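Local coordinates for protein Old Yellow Enzyme (PDB 6AGZ) that probably catalyses the asymmetric reduction of enone compounds as a flavin mononucleotide-dependent oxidoreductase with a TIM-barrel fold, at residues T46-S51 with F374-Y379; Q55-N60 with H101-H106; F75-N80 with P120-E125; L128-P133 with N151-M156. All coordinates share one frame; numbering follows the deposited sequence.

Contact 1: residues T46-S51 with F374-Y379; sequences TDSMLS and FSNDGY
Phe374 meets Thr46 with the edge of its ring: Thr46 CG2 lies near the ring plane, 3.9 Å from Phe374 CE1. Thr46 is the N-cap of helix 47-57, and its other branch is turned to polar work. OG1 takes a weak bond from Met49 N (3.4 Å), part of a capping box, and is also hydrogen-bonded to Arg38 O. Ser375 then shapes the turn itself, its OG accepting from Asp377 N at 3.1 Å in an ST turn. Asn376 makes the direct polar bond to the helix. Its OD1 receives Ser48 OG at 2.7 Å, in the carbonyl plane and on a lone pair (C=O...OG 121°). A water closes the circuit, donating to Ser48 OG (2.6 Å) and accepting from Asn376 ND2 (3.0 Å); ND2 also bonds to Ile396 O. At the end of the segment, Tyr379 swings its ring toward the first helical turn, with CG anti to the backbone N (chi1 -172°). Tyr379 CE2 lies 3.5 Å from Ser48 O, which sits at the ring edge, while OH lies 3.3 Å from Met49 CG. The ring also stacks with that of Tyr52, farther along the same helix. With OD1 and ND2 both engaged, the flip of the Asn376 amide is probably fixed; one direct and one water-mediated link thus join this late loop to the helix start, beside the edges of two aromatic rings.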
# COMPACT_ATOMS: atom_id res chain seq x y z
N THR A 46 40.74 1.65 -5.45
CA THR A 46 41.99 2.39 -5.41
C THR A 46 42.34 2.81 -3.98
O THR A 46 41.50 2.78 -3.07
CB THR A 46 41.93 3.63 -6.31
OG1 THR A 46 40.82 4.44 -5.92
CG2 THR A 46 41.77 3.22 -7.76
N ASP A 47 43.60 3.21 -3.81
CA ASP A 47 44.05 3.74 -2.53
C ASP A 47 43.25 4.97 -2.13
O ASP A 47 42.99 5.20 -0.94
CB ASP A 47 45.55 4.07 -2.60
CG ASP A 47 45.89 4.94 -3.80
OD1 ASP A 47 45.02 5.13 -4.67
OD2 ASP A 47 47.04 5.44 -3.87
N SER A 48 42.85 5.78 -3.12
CA SER A 48 41.99 6.93 -2.85
C SER A 48 40.68 6.49 -2.21
O SER A 48 40.21 7.11 -1.25
CB SER A 48 41.73 7.69 -4.14
OG SER A 48 42.94 8.13 -4.74
N MET A 49 40.07 5.43 -2.74
CA MET A 49 38.85 4.90 -2.14
C MET A 49 39.11 4.36 -0.74
O MET A 49 38.26 4.49 0.15
CB MET A 49 38.26 3.81 -3.03
CG MET A 49 37.78 4.31 -4.38
SD MET A 49 37.36 2.97 -5.51
CE MET A 49 36.18 2.06 -4.52
N LEU A 50 40.28 3.76 -0.52
CA LEU A 50 40.61 3.23 0.79
C LEU A 50 40.68 4.33 1.84
O LEU A 50 40.11 4.21 2.92
CB LEU A 50 41.93 2.45 0.73
CG LEU A 50 42.36 1.72 2.00
CD1 LEU A 50 41.17 1.15 2.74
CD2 LEU A 50 43.36 0.62 1.68
N SER A 51 41.39 5.43 1.52
CA SER A 51 41.40 6.57 2.43
C SER A 51 40.00 7.17 2.56
O SER A 51 39.60 7.61 3.65
CB SER A 51 42.40 7.61 1.94
OG SER A 51 42.32 8.80 2.72
N PHE A 374 37.99 9.32 -11.64
CA PHE A 374 39.36 8.92 -11.31
C PHE A 374 40.20 10.09 -10.80
O PHE A 374 41.41 10.15 -11.04
CB PHE A 374 40.03 8.27 -12.53
CG PHE A 374 41.15 7.33 -12.18
CD1 PHE A 374 40.93 6.26 -11.33
CD2 PHE A 374 42.41 7.50 -12.72
CE1 PHE A 374 41.95 5.39 -11.01
CE2 PHE A 374 43.44 6.63 -12.41
CZ PHE A 374 43.21 5.57 -11.55
N SER A 375 39.57 11.01 -10.08
CA SER A 375 40.25 12.20 -9.57
C SER A 375 40.00 12.36 -8.08
O SER A 375 38.88 12.17 -7.61
CB SER A 375 39.78 13.46 -10.31
OG SER A 375 40.33 14.63 -9.74
N ASN A 376 41.06 12.71 -7.35
CA ASN A 376 40.93 13.03 -5.93
C ASN A 376 40.31 14.41 -5.69
O ASN A 376 39.91 14.69 -4.56
CB ASN A 376 42.29 12.96 -5.24
CG ASN A 376 42.84 11.56 -5.18
OD1 ASN A 376 42.10 10.58 -5.31
ND2 ASN A 376 44.15 11.44 -4.98
N ASP A 377 40.25 15.25 -6.72
CA ASP A 377 39.67 16.58 -6.56
C ASP A 377 38.19 16.47 -6.23
O ASP A 377 37.42 15.82 -6.94
CB ASP A 377 39.87 17.40 -7.84
CG ASP A 377 39.42 18.83 -7.69
OD1 ASP A 377 39.37 19.32 -6.54
OD2 ASP A 377 39.13 19.48 -8.72
N GLY A 378 37.79 17.11 -5.13
CA GLY A 378 36.43 16.96 -4.63
C GLY A 378 36.12 15.59 -4.08
O GLY A 378 34.95 15.30 -3.81
N TYR A 379 37.13 14.74 -3.91
CA TYR A 379 36.97 13.39 -3.38
C TYR A 379 37.74 13.20 -2.08
O TYR A 379 37.18 12.73 -1.09
CB TYR A 379 37.42 12.36 -4.43
CG TYR A 379 37.11 10.93 -4.08
CD1 TYR A 379 35.84 10.40 -4.24
CD2 TYR A 379 38.11 10.09 -3.60
CE1 TYR A 379 35.56 9.09 -3.93
CE2 TYR A 379 37.84 8.77 -3.28
CZ TYR A 379 36.56 8.27 -3.45
OH TYR A 379 36.29 6.96 -3.13
O HOH W 1 45.30 8.90 -3.98

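Contact 2: residues Q55-N60 with H101-H106; sequences QRAENN and HKKGSH
Ser105 and Ala57 touch where two helices of the TIM barrel, 47-57 and 87-102, run out side by side, the second through a Schellman motif with Gly104 at positive phi. Ser105 OG donates to Ala57 O at 2.6 Å, approaching well to one side of the carbonyl (C=O...OG 114°) and tilted 17° from its plane; the same OG lies 3.2 Å from Asn60 CB. Packing beside this bond is close: Ala57 CB lies 3.5 Å from Lys103 CB, tighter than usual for two carbons, and 3.6 Å from Ser105 CB. Lys103, bent at its second and fourth side-chain torsions, lays its aliphatic part across Glu58, CD reaching 3.7 Å from Glu58 CB. The two charges do not meet; Lys103 NZ pairs with Glu99 and Glu58 OE1 with Lys384.

Farther out, a water spans the two chain reversals, accepting from Asn59 N at 2.9 Å and donating to Lys103 O at 2.8 Å. On the side of helix 87-102, the Schellman turn carries the chain from Lys103 to Ser105 and on into barrel strand 106-112. On the other side Asn60 ties back the end of helix 47-57, while its OD1 is held by Asn27 ND2. Asn60 ND2 donates to Arg56 O at 3.0 Å, almost in line with that carbonyl (172°) and nearly in the plane of its own amide.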
# COMPACT_ATOMS: atom_id res chain seq x y z
N GLN A 55 38.46 7.45 6.34
CA GLN A 55 38.13 8.66 7.09
C GLN A 55 36.70 8.64 7.60
O GLN A 55 36.41 9.19 8.67
CB GLN A 55 38.36 9.89 6.21
CG GLN A 55 39.79 10.07 5.75
CD GLN A 55 39.96 11.27 4.84
OE1 GLN A 55 39.34 12.31 5.05
NE2 GLN A 55 40.80 11.13 3.81
N ARG A 56 35.79 8.00 6.87
CA ARG A 56 34.40 7.92 7.26
C ARG A 56 34.11 6.77 8.20
O ARG A 56 33.04 6.74 8.83
CB ARG A 56 33.52 7.83 6.01
CG ARG A 56 33.49 9.14 5.26
CD ARG A 56 33.16 9.00 3.79
NE ARG A 56 33.13 10.32 3.16
CZ ARG A 56 34.22 10.99 2.79
NH1 ARG A 56 35.42 10.47 2.99
NH2 ARG A 56 34.11 12.19 2.23
N ALA A 57 35.03 5.81 8.32
CA ALA A 57 34.94 4.79 9.35
C ALA A 57 35.60 5.21 10.65
O ALA A 57 35.34 4.59 11.69
CB ALA A 57 35.55 3.48 8.84
N GLU A 58 36.42 6.25 10.63
CA GLU A 58 37.08 6.74 11.83
C GLU A 58 36.08 7.51 12.70
O GLU A 58 35.29 8.32 12.21
CB GLU A 58 38.25 7.65 11.46
CG GLU A 58 39.06 8.18 12.63
CD GLU A 58 40.05 9.24 12.22
OE1 GLU A 58 39.72 10.05 11.32
OE2 GLU A 58 41.17 9.27 12.78
N ASN A 59 36.13 7.24 14.01
CA ASN A 59 35.29 7.92 15.00
C ASN A 59 33.80 7.78 14.66
O ASN A 59 33.01 8.71 14.89
CB ASN A 59 35.67 9.40 15.13
CG ASN A 59 37.11 9.59 15.57
OD1 ASN A 59 37.63 8.84 16.40
ND2 ASN A 59 37.76 10.62 15.03
N ASN A 60 33.41 6.63 14.12
CA ASN A 60 32.02 6.45 13.69
C ASN A 60 31.31 5.34 14.44
O ASN A 60 30.30 5.60 15.11
CB ASN A 60 31.99 6.18 12.18
CG ASN A 60 30.59 6.25 11.59
OD1 ASN A 60 29.60 6.30 12.32
ND2 ASN A 60 30.51 6.25 10.27
N HIS A 101 36.94 -1.92 9.28
CA HIS A 101 36.74 -2.62 10.55
C HIS A 101 37.81 -2.24 11.57
O HIS A 101 37.53 -2.15 12.77
CB HIS A 101 36.71 -4.13 10.33
CG HIS A 101 35.45 -4.62 9.70
ND1 HIS A 101 35.38 -5.78 8.96
CD2 HIS A 101 34.19 -4.11 9.71
CE1 HIS A 101 34.15 -5.97 8.54
NE2 HIS A 101 33.40 -4.97 8.98
N LYS A 102 39.05 -2.05 11.11
CA LYS A 102 40.10 -1.57 12.00
C LYS A 102 39.73 -0.22 12.61
O LYS A 102 40.02 0.05 13.78
CB LYS A 102 41.43 -1.49 11.25
CG LYS A 102 42.63 -1.11 12.10
CD LYS A 102 43.87 -0.94 11.24
CE LYS A 102 45.05 -0.45 12.06
NZ LYS A 102 46.21 -0.07 11.20
N LYS A 103 39.07 0.62 11.82
CA LYS A 103 38.60 1.91 12.30
C LYS A 103 37.50 1.79 13.35
O LYS A 103 37.22 2.77 14.05
CB LYS A 103 38.10 2.74 11.12
CG LYS A 103 39.16 3.55 10.43
CD LYS A 103 39.94 4.41 11.41
CE LYS A 103 41.25 4.86 10.81
NZ LYS A 103 41.06 5.40 9.44
N GLY A 104 36.88 0.62 13.49
CA GLY A 104 35.79 0.43 14.42
C GLY A 104 34.40 0.61 13.84
O GLY A 104 33.44 0.68 14.61
N SER A 105 34.27 0.68 12.52
CA SER A 105 32.98 0.80 11.86
C SER A 105 32.64 -0.51 11.15
O SER A 105 33.38 -1.50 11.21
CB SER A 105 32.98 1.97 10.88
OG SER A 105 33.13 3.20 11.57
N HIS A 106 31.51 -0.50 10.46
CA HIS A 106 31.00 -1.66 9.74
C HIS A 106 30.56 -1.22 8.36
O HIS A 106 30.24 -0.05 8.13
CB HIS A 106 29.85 -2.32 10.51
CG HIS A 106 30.08 -2.40 11.98
ND1 HIS A 106 30.56 -3.53 12.61
CD2 HIS A 106 29.90 -1.47 12.96
CE1 HIS A 106 30.66 -3.30 13.91
NE2 HIS A 106 30.27 -2.06 14.15
O HOH W 2 37.95 5.28 15.08

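Contact 3: residues F75-N80 with P120-E125; sequences FGLYQN and PKLLKE
Leu77 packs against two successive leucines of helix 120-125. Its CB meets Leu122 CD2 at 3.6 Å, and farther out its CG lies 4.0 Å from Leu123 CD2, the latter pair of side chains meeting at a slant.

A second group of contacts sets methyls on main chain. With CG anti to N (chi1 -175°), Leu122 sends CD2 to the Tyr78-Gln79 peptide, 3.4 Å from Gln79 N and 3.5 Å from Tyr78 C. Two peptides earlier, Leu123, its CG beside N (chi1 -78°), packs CD2 on the Gly76-Leu77 peptide, 3.4 Å from Gly76 O and 3.6 Å from Leu77 N. This peptide is cis, and Leu77 N is buried here without a hydrogen-bond partner. Cutting Leu123 back to an alanine would probably open a gap beside the cis peptide and against Leu77, leaving Gly76 O without its apolar cover. No hydrogen bond joins the two segments; the polar chemistry of the helix includes a salt bridge within it, Lys121 NZ to Glu125 OE2 (3.2 Å), whose hydrogen bond is weak.

The loop leaves barrel strand 63-70 on its way to helix 87-102; the ring of Tyr78 meets that of Trp112 on strand 106-112, and its OH is hydrogen-bonded to Ala117 O. Leu123 also meets Leu128 and Phe130, so the helix is packed on the segment that leads into strand 130-132.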
# COMPACT_ATOMS: atom_id res chain seq x y z
N PHE A 75 26.80 -7.16 -15.40
CA PHE A 75 26.04 -6.27 -14.54
C PHE A 75 26.30 -4.80 -14.83
O PHE A 75 25.53 -3.95 -14.36
CB PHE A 75 26.34 -6.56 -13.06
CG PHE A 75 25.62 -7.76 -12.51
CD1 PHE A 75 25.28 -8.83 -13.32
CD2 PHE A 75 25.29 -7.81 -11.16
CE1 PHE A 75 24.62 -9.93 -12.80
CE2 PHE A 75 24.63 -8.91 -10.64
CZ PHE A 75 24.29 -9.97 -11.45
N GLY A 76 27.35 -4.47 -15.57
CA GLY A 76 27.68 -3.09 -15.86
C GLY A 76 27.16 -2.61 -17.21
O GLY A 76 26.16 -3.13 -17.70
N LEU A 77 27.84 -1.63 -17.80
CA LEU A 77 29.04 -1.03 -17.23
C LEU A 77 29.04 0.49 -17.32
O LEU A 77 28.44 1.08 -18.21
CB LEU A 77 30.29 -1.56 -17.95
CG LEU A 77 30.72 -3.02 -17.78
CD1 LEU A 77 31.73 -3.39 -18.86
CD2 LEU A 77 31.31 -3.24 -16.40
N TYR A 78 29.72 1.12 -16.36
CA TYR A 78 30.12 2.52 -16.45
C TYR A 78 31.63 2.60 -16.28
O TYR A 78 32.22 1.80 -15.55
CB TYR A 78 29.43 3.38 -15.37
CG TYR A 78 27.94 3.53 -15.54
CD1 TYR A 78 27.37 3.70 -16.80
CD2 TYR A 78 27.09 3.51 -14.44
CE1 TYR A 78 26.00 3.84 -16.95
CE2 TYR A 78 25.73 3.65 -14.58
CZ TYR A 78 25.19 3.82 -15.84
OH TYR A 78 23.83 3.96 -15.98
N GLN A 79 32.25 3.55 -16.97
CA GLN A 79 33.70 3.66 -16.90
C GLN A 79 34.13 4.00 -15.47
O GLN A 79 33.55 4.88 -14.82
CB GLN A 79 34.22 4.71 -17.89
CG GLN A 79 33.64 6.10 -17.73
CD GLN A 79 34.09 7.04 -18.83
OE1 GLN A 79 35.27 7.13 -19.14
NE2 GLN A 79 33.14 7.75 -19.43
N ASN A 80 35.13 3.27 -14.98
CA ASN A 80 35.70 3.46 -13.65
C ASN A 80 34.70 3.16 -12.54
O ASN A 80 34.80 3.69 -11.43
CB ASN A 80 36.28 4.87 -13.49
CG ASN A 80 37.36 5.17 -14.51
OD1 ASN A 80 37.08 5.52 -15.65
ND2 ASN A 80 38.62 5.02 -14.10
N PRO A 120 26.11 1.45 -23.51
CA PRO A 120 26.15 0.38 -24.52
C PRO A 120 27.48 0.30 -25.26
O PRO A 120 27.88 -0.80 -25.65
CB PRO A 120 25.00 0.75 -25.46
CG PRO A 120 24.89 2.23 -25.35
CD PRO A 120 25.25 2.57 -23.92
N LYS A 121 28.16 1.43 -25.45
CA LYS A 121 29.45 1.41 -26.13
C LYS A 121 30.50 0.67 -25.31
O LYS A 121 31.25 -0.16 -25.83
CB LYS A 121 29.90 2.84 -26.42
CG LYS A 121 31.30 2.97 -27.01
CD LYS A 121 31.67 4.43 -27.20
CE LYS A 121 33.13 4.60 -27.59
NZ LYS A 121 33.42 4.09 -28.96
N LEU A 122 30.55 0.95 -24.00
CA LEU A 122 31.51 0.27 -23.13
C LEU A 122 31.23 -1.23 -23.07
O LEU A 122 32.15 -2.05 -23.18
CB LEU A 122 31.46 0.90 -21.74
CG LEU A 122 32.47 0.42 -20.69
CD1 LEU A 122 33.89 0.66 -21.16
CD2 LEU A 122 32.22 1.14 -19.37
N LEU A 123 29.96 -1.60 -22.89
CA LEU A 123 29.56 -3.00 -22.92
C LEU A 123 30.01 -3.66 -24.22
O LEU A 123 30.56 -4.77 -24.21
CB LEU A 123 28.05 -3.13 -22.76
CG LEU A 123 27.43 -2.98 -21.37
CD1 LEU A 123 25.92 -3.05 -21.46
CD2 LEU A 123 27.96 -4.05 -20.43
N LYS A 124 29.77 -2.99 -25.35
CA LYS A 124 30.20 -3.53 -26.64
C LYS A 124 31.70 -3.75 -26.68
O LYS A 124 32.18 -4.80 -27.11
CB LYS A 124 29.76 -2.58 -27.76
CG LYS A 124 30.30 -2.96 -29.13
CD LYS A 124 29.21 -3.55 -30.00
CE LYS A 124 29.70 -3.75 -31.43
NZ LYS A 124 28.65 -4.37 -32.29
N GLU A 125 32.47 -2.75 -26.23
CA GLU A 125 33.92 -2.88 -26.20
C GLU A 125 34.38 -4.00 -25.28
O GLU A 125 35.49 -4.53 -25.47
CB GLU A 125 34.56 -1.56 -25.78
CG GLU A 125 34.32 -0.43 -26.76
CD GLU A 125 34.80 0.91 -26.25
OE1 GLU A 125 35.26 0.97 -25.09
OE2 GLU A 125 34.73 1.90 -27.00

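Contact 4: residues L128-P133 with N151-M156; sequences LPFLAP and NEVQAM
Phe130 and Val153 cross obliquely in a small two-stranded parallel sheet, whose strands 130-132 and 153-155 are joined through helix 140-148 as a beta-alpha-beta unit. Phe130 has CG anti to N (chi1 -172°), which brings the ring to Val153, CD2 lying 3.7 Å from Val153 CB. The CG2 branch of Val153 points onward to Ala132 CB, also at 3.7 Å. Leu131 and Gln154 share one face of the sheet, where Leu131 CB also packs on Met156 CG (3.8 Å); Ala132 and Ala155 lie on the other.

The backbone ladder runs from Gln154 N to Phe130 O (2.8 Å) and from Met156 N to Ala132 O (2.9 Å), with a weak bond from Ala132 N to Gln154 O between them. The axes of the two short strands are inclined at 43°. Beyond the sheet, Arg205 NH1 gathers the carbonyls of Pro133 and Met156.

Before the strands pair, Asn151 bonds across to the other segment. Its ND2 donates to Leu128 O at 3.0 Å, in the carbonyl plane but 26° out of its own amide plane, and also binds Pro120 O on helix 120-125. A leucine in place of Asn151 would probably leave both carbonyls without this donor and deprive the bridging water of one acceptor. That water has four partners: it accepts from Phe130 N and Gln154 NE2 and donates to Glu152 O and, at 2.7 Å, to Asn151 OD1.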
# COMPACT_ATOMS: atom_id res chain seq x y z
N LEU A 128 29.91 -7.44 -24.59
CA LEU A 128 28.73 -7.80 -23.84
C LEU A 128 27.48 -7.17 -24.45
O LEU A 128 27.53 -6.06 -24.98
CB LEU A 128 28.85 -7.35 -22.38
CG LEU A 128 29.97 -8.02 -21.58
CD1 LEU A 128 30.31 -7.21 -20.35
CD2 LEU A 128 29.58 -9.44 -21.20
N PRO A 129 26.35 -7.87 -24.41
CA PRO A 129 25.10 -7.31 -24.93
C PRO A 129 24.49 -6.30 -23.96
O PRO A 129 24.96 -6.10 -22.84
CB PRO A 129 24.20 -8.54 -25.08
CG PRO A 129 24.72 -9.51 -24.07
CD PRO A 129 26.21 -9.29 -24.02
N PHE A 130 23.42 -5.67 -24.43
CA PHE A 130 22.72 -4.61 -23.72
C PHE A 130 21.34 -5.15 -23.35
O PHE A 130 20.47 -5.28 -24.22
CB PHE A 130 22.63 -3.36 -24.59
CG PHE A 130 22.10 -2.14 -23.90
CD1 PHE A 130 22.52 -1.81 -22.62
CD2 PHE A 130 21.21 -1.31 -24.54
CE1 PHE A 130 22.03 -0.68 -21.99
CE2 PHE A 130 20.72 -0.18 -23.92
CZ PHE A 130 21.13 0.14 -22.65
N LEU A 131 21.15 -5.49 -22.08
CA LEU A 131 20.03 -6.32 -21.65
C LEU A 131 19.03 -5.54 -20.81
O LEU A 131 19.35 -4.52 -20.19
CB LEU A 131 20.54 -7.53 -20.86
CG LEU A 131 21.58 -8.38 -21.60
CD1 LEU A 131 22.03 -9.55 -20.75
CD2 LEU A 131 21.03 -8.85 -22.94
N ALA A 132 17.80 -6.04 -20.80
CA ALA A 132 16.68 -5.44 -20.09
C ALA A 132 15.55 -6.47 -20.03
O ALA A 132 15.58 -7.46 -20.77
CB ALA A 132 16.20 -4.16 -20.79
N PRO A 133 14.56 -6.28 -19.15
CA PRO A 133 13.40 -7.19 -19.17
C PRO A 133 12.68 -7.20 -20.51
O PRO A 133 12.31 -8.27 -21.00
CB PRO A 133 12.51 -6.65 -18.04
CG PRO A 133 12.98 -5.25 -17.81
CD PRO A 133 14.45 -5.29 -18.07
N ASN A 151 25.01 -1.77 -30.38
CA ASN A 151 24.67 -2.66 -29.27
C ASN A 151 23.26 -2.29 -28.82
O ASN A 151 23.08 -1.52 -27.87
CB ASN A 151 25.69 -2.53 -28.14
CG ASN A 151 25.73 -3.74 -27.24
OD1 ASN A 151 25.23 -4.81 -27.59
ND2 ASN A 151 26.33 -3.59 -26.06
N GLU A 152 22.26 -2.84 -29.50
CA GLU A 152 20.87 -2.49 -29.24
C GLU A 152 20.29 -3.35 -28.12
O GLU A 152 20.73 -4.48 -27.89
CB GLU A 152 20.03 -2.63 -30.51
CG GLU A 152 20.30 -1.53 -31.54
CD GLU A 152 19.61 -1.76 -32.87
OE1 GLU A 152 20.31 -1.75 -33.90
OE2 GLU A 152 18.38 -1.97 -32.87
N VAL A 153 19.30 -2.79 -27.42
CA VAL A 153 18.77 -3.44 -26.22
C VAL A 153 18.08 -4.74 -26.60
O VAL A 153 17.47 -4.86 -27.68
CB VAL A 153 17.83 -2.49 -25.47
CG1 VAL A 153 16.53 -2.28 -26.24
CG2 VAL A 153 17.55 -3.00 -24.06
N GLN A 154 18.19 -5.74 -25.73
CA GLN A 154 17.60 -7.05 -25.96
C GLN A 154 16.82 -7.48 -24.73
O GLN A 154 17.24 -7.24 -23.60
CB GLN A 154 18.68 -8.09 -26.29
CG GLN A 154 19.69 -7.65 -27.33
CD GLN A 154 20.50 -8.81 -27.88
OE1 GLN A 154 19.98 -9.91 -28.07
NE2 GLN A 154 21.78 -8.56 -28.14
N ALA A 155 15.67 -8.11 -24.97
CA ALA A 155 14.93 -8.73 -23.88
C ALA A 155 15.67 -9.97 -23.40
O ALA A 155 16.04 -10.83 -24.21
CB ALA A 155 13.51 -9.08 -24.33
N MET A 156 15.88 -10.06 -22.09
CA MET A 156 16.67 -11.16 -21.54
C MET A 156 16.00 -12.50 -21.81
O MET A 156 14.78 -12.65 -21.66
CB MET A 156 16.87 -10.97 -20.04
CG MET A 156 17.70 -9.76 -19.66
SD MET A 156 18.04 -9.69 -17.90
CE MET A 156 19.01 -11.18 -17.69
O HOH W 3 22.83 -5.99 -27.31

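Contacts 1 and 2 are buried and share helix 47-57, one at its start and the other at its end, their centres about 17 Å apart. Both rely on a serine hydroxyl and a bridging water, but contact 1 uses a side-chain amide and contact 2 a helix-end carbonyl. Contacts 3 and 4 are only partly buried; their centres lie about 12 Å apart, and a probable backbone hydrogen bond from Leu128 N to Leu123 O joins them. Contact 3 is held across its segments by apolar packing, contact 4 mainly by parallel-strand bonds. Phe374 of contact 1 packs on Asn80 of contact 3, whereas contacts 2 and 4 lie on opposite sides of the chain's centre.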